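Local atomic coordinates of putative 6-phosphogluconolactonase (Neisseria gonorrhoeae, PDB entry 3LHI), a protein that probably hydrolyses 6-phosphogluconolactone to 6-phosphogluconate, the second step of the oxidative branch of the pentose phosphate pathway. Residues Asp24-Ala29 against Lys56-Lys61; Pro101-Gly106 against Thr110-Asp115. One frame throughout, in Å; residues are numbered along the deposited sequence.

Contact 1 (Asp24-Ala29 against Lys56-Lys61)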
loop_
_atom_site.group_PDB
_atom_site.type_symbol
_atom_site.label_atom_id
_atom_site.label_comp_id
_atom_site.label_asym_id
_atom_site.label_seq_id
_atom_site.Cartn_x
_atom_site.Cartn_y
_atom_site.Cartn_z
ATOM N N ASP A 24 -8.076 7.878 -12.553
ATOM C CA ASP A 24 -9.431 8.461 -12.477
ATOM C C ASP A 24 -9.798 8.770 -11.012
ATOM O O ASP A 24 -10.390 9.822 -10.704
ATOM C CB ASP A 24 -10.465 7.534 -13.071
ATOM C CG ASP A 24 -10.438 7.512 -14.591
ATOM O OD1 ASP A 24 -9.767 8.374 -15.225
ATOM O OD2 ASP A 24 -11.098 6.584 -15.127
ATOM N N ALA A 25 -9.420 7.902 -10.082
ATOM C CA ALA A 25 -9.729 8.144 -8.649
ATOM C C ALA A 25 -8.929 9.351 -8.138
ATOM O O ALA A 25 -9.433 10.205 -7.396
ATOM C CB ALA A 25 -9.413 6.868 -7.835
ATOM N N LEU A 26 -7.651 9.470 -8.509
ATOM C CA LEU A 26 -6.867 10.628 -8.150
ATOM C C LEU A 26 -7.470 11.913 -8.704
ATOM O O LEU A 26 -7.511 12.940 -8.041
ATOM C CB LEU A 26 -5.419 10.470 -8.569
ATOM C CG LEU A 26 -4.634 9.415 -7.772
ATOM C CD1 LEU A 26 -3.252 9.184 -8.488
ATOM C CD2 LEU A 26 -4.410 9.786 -6.299
ATOM N N GLN A 27 -7.916 11.855 -9.944
ATOM C CA GLN A 27 -8.523 13.013 -10.603
ATOM C C GLN A 27 -9.740 13.456 -9.821
ATOM O O GLN A 27 -9.952 14.692 -9.677
ATOM C CB GLN A 27 -8.844 12.745 -12.064
ATOM C CG GLN A 27 -9.290 14.050 -12.755
ATOM C CD GLN A 27 -8.204 15.083 -12.768
ATOM O OE1 GLN A 27 -7.107 14.817 -13.290
ATOM N NE2 GLN A 27 -8.484 16.296 -12.248
ATOM N N GLY A 28 -10.525 12.512 -9.337
ATOM C CA GLY A 28 -11.716 12.870 -8.557
ATOM C C GLY A 28 -11.359 13.614 -7.278
ATOM O O GLY A 28 -12.013 14.620 -6.939
ATOM N N ALA A 29 -10.293 13.174 -6.577
ATOM C CA ALA A 29 -9.796 13.870 -5.423
ATOM C C ALA A 29 -9.279 15.253 -5.786
ATOM O O ALA A 29 -9.604 16.231 -5.125
ATOM C CB ALA A 29 -8.744 13.049 -4.716
ATOM N N LYS A 56 0.689 9.093 -16.762
ATOM C CA LYS A 56 -0.593 9.788 -16.779
ATOM C C LYS A 56 -0.387 11.308 -16.583
ATOM O O LYS A 56 0.440 11.757 -15.731
ATOM C CB LYS A 56 -1.507 9.227 -15.683
ATOM C CG LYS A 56 -1.938 7.819 -15.890
ATOM C CD LYS A 56 -2.955 7.750 -17.029
ATOM C CE LYS A 56 -3.564 6.396 -17.167
ATOM N NZ LYS A 56 -4.714 6.402 -18.170
ATOM N N ASP A 57 -1.112 12.082 -17.401
ATOM C CA ASP A 57 -0.983 13.553 -17.378
ATOM C C ASP A 57 -1.895 14.170 -16.358
ATOM O O ASP A 57 -2.738 14.973 -16.667
ATOM C CB ASP A 57 -1.160 14.166 -18.767
ATOM C CG ASP A 57 -0.521 15.588 -18.906
ATOM O OD1 ASP A 57 0.432 16.038 -18.160
ATOM O OD2 ASP A 57 -0.947 16.249 -19.875
ATOM N N LEU A 58 -1.677 13.820 -15.104
ATOM C CA LEU A 58 -2.358 14.360 -13.934
ATOM C C LEU A 58 -1.581 15.551 -13.411
ATOM O O LEU A 58 -0.393 15.740 -13.655
ATOM C CB LEU A 58 -2.371 13.276 -12.782
ATOM C CG LEU A 58 -3.220 12.045 -13.017
ATOM C CD1 LEU A 58 -3.098 11.063 -11.909
ATOM C CD2 LEU A 58 -4.707 12.431 -13.233
ATOM N N ASP A 59 -2.234 16.324 -12.549
ATOM C CA ASP A 59 -1.580 17.451 -11.871
ATOM C C ASP A 59 -0.754 16.954 -10.689
ATOM O O ASP A 59 -1.044 17.167 -9.482
ATOM C CB ASP A 59 -2.657 18.438 -11.378
ATOM C CG ASP A 59 -2.095 19.739 -10.869
ATOM O OD1 ASP A 59 -0.937 20.085 -11.138
ATOM O OD2 ASP A 59 -2.890 20.435 -10.164
ATOM N N TRP A 60 0.317 16.241 -11.016
ATOM C CA TRP A 60 1.095 15.531 -9.998
ATOM C C TRP A 60 1.735 16.390 -8.931
ATOM O O TRP A 60 1.952 15.939 -7.829
ATOM C CB TRP A 60 2.161 14.670 -10.695
ATOM C CG TRP A 60 1.642 13.464 -11.393
ATOM C CD1 TRP A 60 1.586 13.259 -12.741
ATOM C CD2 TRP A 60 1.176 12.243 -10.786
ATOM N NE1 TRP A 60 1.113 11.997 -13.019
ATOM C CE2 TRP A 60 0.888 11.341 -11.839
ATOM C CE3 TRP A 60 1.055 11.800 -9.464
ATOM C CZ2 TRP A 60 0.418 10.066 -11.610
ATOM C CZ3 TRP A 60 0.560 10.509 -9.242
ATOM C CH2 TRP A 60 0.275 9.660 -10.310
ATOM N N LYS A 61 2.024 17.658 -9.245
ATOM C CA LYS A 61 2.574 18.535 -8.222
ATOM C C LYS A 61 1.634 18.721 -7.023
ATOM O O LYS A 61 2.102 19.109 -5.944
ATOM C CB LYS A 61 2.920 19.900 -8.795
ATOM C CG LYS A 61 1.725 20.703 -9.216
ATOM C CD LYS A 61 2.099 22.062 -9.802
ATOM C CE LYS A 61 0.914 23.017 -9.958
ATOM N NZ LYS A 61 -0.039 22.647 -11.016
HETATM O O HOH W 1 -7.301 7.214 -16.576
HETATM O O HOH W 2 -5.066 16.466 -13.100
#
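L58 meets two consecutive residues of helix 11-33, L26 and Q27. Its CB lies 3.7 Å above the plane of the W60 ring, displaced toward the rim. CG lies anti to the carbonyl carbon (chi1 -68°), which carries the branch toward the helix; there CD1 and CD2 meet different residues. CD1 packs on L26, 4.1 Å from its CB and 3.9 Å from its CD1, the two side chains crossing at about a right angle. CD2 comes within 3.4 Å of Q27 OE1, the bent glutamine and the leucine running past each other in opposite directions. L26 CD1 also meets W60 CH2 at 4.0 Å, obliquely to the indole. The indole is tied within its own loop, NE1 donating to K56 O with an N-H...O angle of 153°. Polar links across the contact pass through water: one molecule donates to Q27 OE1 and accepts from D59 N, while another joins D24 OD1 to K56 NZ. Q27 NE2 is hydrogen-bonded to D31 OD1 and K56 NZ forms a salt bridge with D20, both on the same helix. With L26 also touching A36, L38 and V130, this is helix-on-sheet packing of an alpha/beta fold, joined here by the loop leading into strand 63-71.

Contact 2 (Pro101-Gly106 against Thr110-Asp115)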
loop_
_atom_site.group_PDB
_atom_site.type_symbol
_atom_site.label_atom_id
_atom_site.label_comp_id
_atom_site.label_asym_id
_atom_site.label_seq_id
_atom_site.Cartn_x
_atom_site.Cartn_y
_atom_site.Cartn_z
ATOM N N PRO A 101 7.546 10.791 3.269
ATOM C CA PRO A 101 8.452 9.717 3.673
ATOM C C PRO A 101 7.942 8.856 4.789
ATOM O O PRO A 101 7.177 9.326 5.675
ATOM C CB PRO A 101 9.690 10.462 4.106
ATOM C CG PRO A 101 9.133 11.728 4.692
ATOM C CD PRO A 101 8.041 12.124 3.712
HETATM N N MSE A 102 8.418 7.617 4.781
HETATM C CA MSE A 102 8.198 6.643 5.828
HETATM C C MSE A 102 9.476 6.360 6.658
HETATM O O MSE A 102 9.407 6.103 7.856
HETATM C CB MSE A 102 7.672 5.350 5.205
HETATM C CG MSE A 102 6.240 5.409 4.654
HETATM SE SE MSE A 102 4.916 5.280 6.090
HETATM C CE MSE A 102 4.524 3.329 5.949
ATOM N N VAL A 103 10.623 6.370 5.978
ATOM C CA VAL A 103 11.982 6.255 6.548
ATOM C C VAL A 103 12.762 7.456 6.042
ATOM O O VAL A 103 12.690 7.834 4.847
ATOM C CB VAL A 103 12.672 4.916 6.091
ATOM C CG1 VAL A 103 14.134 4.859 6.517
ATOM C CG2 VAL A 103 11.951 3.741 6.729
ATOM N N GLU A 104 13.536 8.078 6.943
ATOM C CA GLU A 104 14.313 9.263 6.616
ATOM C C GLU A 104 15.515 8.921 5.749
ATOM O O GLU A 104 16.265 8.001 6.088
ATOM C CB GLU A 104 14.770 9.913 7.942
ATOM C CG GLU A 104 15.316 11.307 7.777
ATOM C CD GLU A 104 15.565 12.033 9.092
ATOM O OE1 GLU A 104 15.390 11.409 10.158
ATOM O OE2 GLU A 104 15.924 13.224 8.993
ATOM N N ASP A 105 15.713 9.677 4.678
ATOM C CA ASP A 105 16.904 9.533 3.837
ATOM C C ASP A 105 18.173 9.857 4.630
ATOM O O ASP A 105 18.160 10.747 5.491
ATOM C CB ASP A 105 16.845 10.469 2.632
ATOM C CG ASP A 105 15.782 10.102 1.621
ATOM O OD1 ASP A 105 15.484 8.884 1.477
ATOM O OD2 ASP A 105 15.305 11.046 0.960
ATOM N N GLY A 106 19.252 9.159 4.315
ATOM C CA GLY A 106 20.551 9.450 4.904
ATOM C C GLY A 106 20.856 8.752 6.198
ATOM O O GLY A 106 21.964 8.855 6.716
ATOM N N THR A 110 22.239 1.368 11.729
ATOM C CA THR A 110 22.356 1.588 13.190
ATOM C C THR A 110 21.708 2.866 13.679
ATOM O O THR A 110 21.611 3.069 14.880
ATOM C CB THR A 110 23.811 1.515 13.678
ATOM O OG1 THR A 110 24.580 2.551 13.066
ATOM C CG2 THR A 110 24.395 0.119 13.345
ATOM N N GLU A 111 21.247 3.727 12.756
ATOM C CA GLU A 111 20.527 4.934 13.091
ATOM C C GLU A 111 19.016 4.784 13.032
ATOM O O GLU A 111 18.303 5.738 13.303
ATOM C CB GLU A 111 20.926 6.079 12.191
ATOM C CG GLU A 111 22.428 6.414 12.306
ATOM C CD GLU A 111 22.912 7.505 11.328
ATOM O OE1 GLU A 111 22.638 7.455 10.104
ATOM O OE2 GLU A 111 23.584 8.434 11.771
ATOM N N LEU A 112 18.529 3.598 12.679
ATOM C CA LEU A 112 17.120 3.395 12.434
ATOM C C LEU A 112 16.640 2.519 13.572
ATOM O O LEU A 112 17.025 1.335 13.687
ATOM C CB LEU A 112 16.894 2.710 11.080
ATOM C CG LEU A 112 17.141 3.606 9.865
ATOM C CD1 LEU A 112 17.088 2.733 8.566
ATOM C CD2 LEU A 112 16.184 4.801 9.788
ATOM N N HIS A 113 15.935 3.128 14.487
ATOM C CA HIS A 113 15.311 2.434 15.591
ATOM C C HIS A 113 13.806 2.500 15.415
ATOM O O HIS A 113 13.290 3.581 15.261
ATOM C CB HIS A 113 15.692 3.111 16.900
ATOM C CG HIS A 113 17.156 3.304 17.060
ATOM N ND1 HIS A 113 18.015 2.262 17.313
ATOM C CD2 HIS A 113 17.925 4.399 16.867
ATOM C CE1 HIS A 113 19.252 2.721 17.342
ATOM N NE2 HIS A 113 19.228 4.016 17.061
ATOM N N PRO A 114 13.133 1.343 15.432
ATOM C CA PRO A 114 11.720 1.318 15.021
ATOM C C PRO A 114 10.836 2.363 15.716
ATOM O O PRO A 114 10.002 2.948 15.047
ATOM C CB PRO A 114 11.287 -0.114 15.328
ATOM C CG PRO A 114 12.491 -0.924 15.075
ATOM C CD PRO A 114 13.659 -0.047 15.576
ATOM N N ASP A 115 10.986 2.589 17.015
ATOM C CA ASP A 115 10.061 3.501 17.696
ATOM C C ASP A 115 10.235 4.926 17.160
ATOM O O ASP A 115 9.258 5.662 16.924
ATOM C CB ASP A 115 10.313 3.529 19.219
ATOM C CG ASP A 115 9.888 2.259 19.911
ATOM O OD1 ASP A 115 9.170 1.447 19.294
ATOM O OD2 ASP A 115 10.249 2.109 21.106
#
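The connection from strand 98-99 to helix 114-124 doubles back on itself here, bringing V103 on its outgoing arm against L112, just before the helix. V103 CG1 stands 3.9 Å from L112 CD2 and 4.2 Å from L112 CD1, so one valine methyl faces both leucine methyls. CG1 lies anti to the valine's backbone N (chi1 173°), and the two side chains cross at about a right angle. The nearest backbones of the arms are well separated, V103 CA to L112 CA being 8.3 Å, and side chains bridge that gap. Near the turn, at 3.7 Å, E111 OE1 and G106 O are only neighbours; OE1 accepts instead from T108 N, within the turn, which binds the glutamate to the residues joining the arms. G106 has a positive phi (88°), in the left-handed region, where the chain begins its turn. Around the apolar pair, V103 also touches E70 of strand 63-71 and T75 in a loop, while L112 rests on I72, P74 and V117, the last within helix 114-124; this loop is thus packed between the end of a strand and the first turn of that helix.

In the fold
Contacts 1 and 2 occupy separate places in one alpha/beta chain: their centres are 30 Å apart, their nearest atoms about 13 Å, and they do not touch. They follow each other along the chain, contact 1 closing before contact 2 opens. Strand 63-71 relates them, since the loop of contact 1 leads into it, whereas V103 of contact 2 touches its E70. Both are peripheral, with centres 18 and 19 Å from that of the chain. No catalytic residue is identified among the touching residues, and the interactions measured in both are packing contacts, supplemented in contact 1 by water bridges.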